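Side-chain contact in apolipophorin-3b (Locusta migratoria, PDB 1AEP), which helps load diacylglycerol into the hemolymph lipoprotein lipophorin, covering its expanding hydrophobic surface so that more lipid can be carried during flight: residues A[108-111]-A[112-115]. Residues are numbered along the deposited sequence; the frame is centred on the assembly and turned at random.
Sequences VGHQ and WQDI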
loop_
_atom_site.group_PDB
_atom_site.type_symbol
_atom_site.label_atom_id
_atom_site.label_comp_id
_atom_site.label_asym_id
_atom_site.label_seq_id
_atom_site.Cartn_x
_atom_site.Cartn_y
_atom_site.Cartn_z
ATOM N N VAL A 108 -0.487 -5.052 1.253
ATOM C CA VAL A 108 -1.304 -3.846 1.182
ATOM C C VAL A 108 -2.458 -4.048 0.218
ATOM O O VAL A 108 -3.579 -3.600 0.442
ATOM C CB VAL A 108 -0.445 -2.643 0.798
ATOM C CG1 VAL A 108 -1.289 -1.462 0.404
ATOM C CG2 VAL A 108 0.397 -2.287 2.001
ATOM N N GLY A 109 -2.168 -4.765 -0.861
ATOM C CA GLY A 109 -3.173 -5.062 -1.855
ATOM C C GLY A 109 -4.267 -5.989 -1.342
ATOM O O GLY A 109 -5.455 -5.781 -1.610
ATOM N N HIS A 110 -3.847 -7.024 -0.603
ATOM C CA HIS A 110 -4.767 -8.011 -0.060
ATOM C C HIS A 110 -5.697 -7.427 0.961
ATOM O O HIS A 110 -6.877 -7.739 0.972
ATOM C CB HIS A 110 -4.099 -9.261 0.441
ATOM C CG HIS A 110 -3.515 -9.982 -0.704
ATOM N ND1 HIS A 110 -2.433 -10.826 -0.516
ATOM C CD2 HIS A 110 -3.852 -9.977 -2.019
ATOM C CE1 HIS A 110 -2.142 -11.302 -1.719
ATOM N NE2 HIS A 110 -2.968 -10.833 -2.640
ATOM N N GLN A 111 -5.142 -6.557 1.791
ATOM C CA GLN A 111 -5.885 -5.870 2.813
ATOM C C GLN A 111 -6.915 -4.906 2.218
ATOM O O GLN A 111 -7.972 -4.669 2.802
ATOM C CB GLN A 111 -4.890 -5.166 3.682
ATOM C CG GLN A 111 -4.678 -5.930 4.977
ATOM C CD GLN A 111 -3.264 -5.784 5.482
ATOM O OE1 GLN A 111 -2.484 -6.741 5.563
ATOM N NE2 GLN A 111 -2.919 -4.537 5.794
ATOM N N TRP A 112 -6.591 -4.358 1.043
ATOM C CA TRP A 112 -7.478 -3.476 0.333
ATOM C C TRP A 112 -8.623 -4.271 -0.251
ATOM O O TRP A 112 -9.769 -3.845 -0.196
ATOM C CB TRP A 112 -6.768 -2.672 -0.740
ATOM C CG TRP A 112 -6.431 -1.359 -0.137
ATOM C CD1 TRP A 112 -5.199 -0.939 0.218
ATOM C CD2 TRP A 112 -7.356 -0.324 0.244
ATOM N NE1 TRP A 112 -5.286 0.291 0.803
ATOM C CE2 TRP A 112 -6.586 0.720 0.805
ATOM C CE3 TRP A 112 -8.747 -0.134 0.119
ATOM C CZ2 TRP A 112 -7.155 1.922 1.290
ATOM C CZ3 TRP A 112 -9.310 1.019 0.619
ATOM C CH2 TRP A 112 -8.533 2.044 1.200
ATOM N N GLN A 113 -8.303 -5.445 -0.777
ATOM C CA GLN A 113 -9.330 -6.294 -1.327
ATOM C C GLN A 113 -10.309 -6.714 -0.240
ATOM O O GLN A 113 -11.513 -6.615 -0.412
ATOM C CB GLN A 113 -8.722 -7.510 -1.998
ATOM C CG GLN A 113 -7.775 -7.099 -3.132
ATOM C CD GLN A 113 -7.333 -8.248 -4.027
ATOM O OE1 GLN A 113 -7.367 -8.137 -5.273
ATOM N NE2 GLN A 113 -6.897 -9.349 -3.396
ATOM N N ASP A 114 -9.781 -7.164 0.902
ATOM C CA ASP A 114 -10.587 -7.574 2.059
ATOM C C ASP A 114 -11.639 -6.527 2.414
ATOM O O ASP A 114 -12.832 -6.793 2.414
ATOM C CB ASP A 114 -9.713 -7.576 3.297
ATOM C CG ASP A 114 -9.461 -8.943 3.795
ATOM O OD1 ASP A 114 -9.249 -9.880 3.055
ATOM O OD2 ASP A 114 -9.483 -9.010 5.119
ATOM N N ILE A 115 -11.176 -5.324 2.785
ATOM C CA ILE A 115 -12.069 -4.243 3.121
ATOM C C ILE A 115 -13.049 -3.894 2.013
ATOM O O ILE A 115 -14.171 -3.490 2.275
ATOM C CB ILE A 115 -11.298 -3.016 3.471
ATOM C CG1 ILE A 115 -12.054 -2.323 4.581
ATOM C CG2 ILE A 115 -11.211 -2.130 2.249
ATOM C CD1 ILE A 115 -11.537 -2.783 5.933
#
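Between V108 and I115 the chain runs as unbroken alpha-helix, two turns joined by i to i+4 bonds: W112 N gives its hydrogen to V108 O, Q113 N to G109 O, D114 N to H110 O and I115 N to Q111 O. The last two are nearly straight, whereas W112 N bends more to reach V108 O and adds a weak second bond to G109 O.

On the buried face the V108 and W112 side chains leave the helix on the same flank and run alongside each other. With CG1 of V108 anti to the backbone N (chi1 167°), that methyl meets the indole at its edge, in the ring plane, with V108 CG1 3.9 Å from W112 CD1. The carbonyl of V108 approaches the same edge. Beyond them, F77 of helix 69-83 makes an edge-to-face pair with the indole, A137, A138 and T141 of helix 131-154 touch it, and so do V11 and L14 of helix 7-25.

H110 and Q113 lie alongside each other, a packing contact at the imidazole edge: Q113 NE2 is 3.4 Å from H110 CD2, amide and ring planes 31° apart. CG of Q113, anti to the carbonyl carbon, sets the chain back past G109 O, and the extended run beyond it (chi2 -169°) carries the amide to the ring. An alanine in place of Q113 would probably strip the amide from that edge and lose the contact to N15 of helix 7-25.

Q111 NE2 hydrogen-bonds to S84 OG. V108, W112 and I115 are buried among the other helices, H110 and D114 are exposed, and Q111 and Q113 lie at the border: the amphipathic pattern of an exchangeable apolipoprotein helix, consistent with a bundle that can exchange its internal packing for a lipid surface.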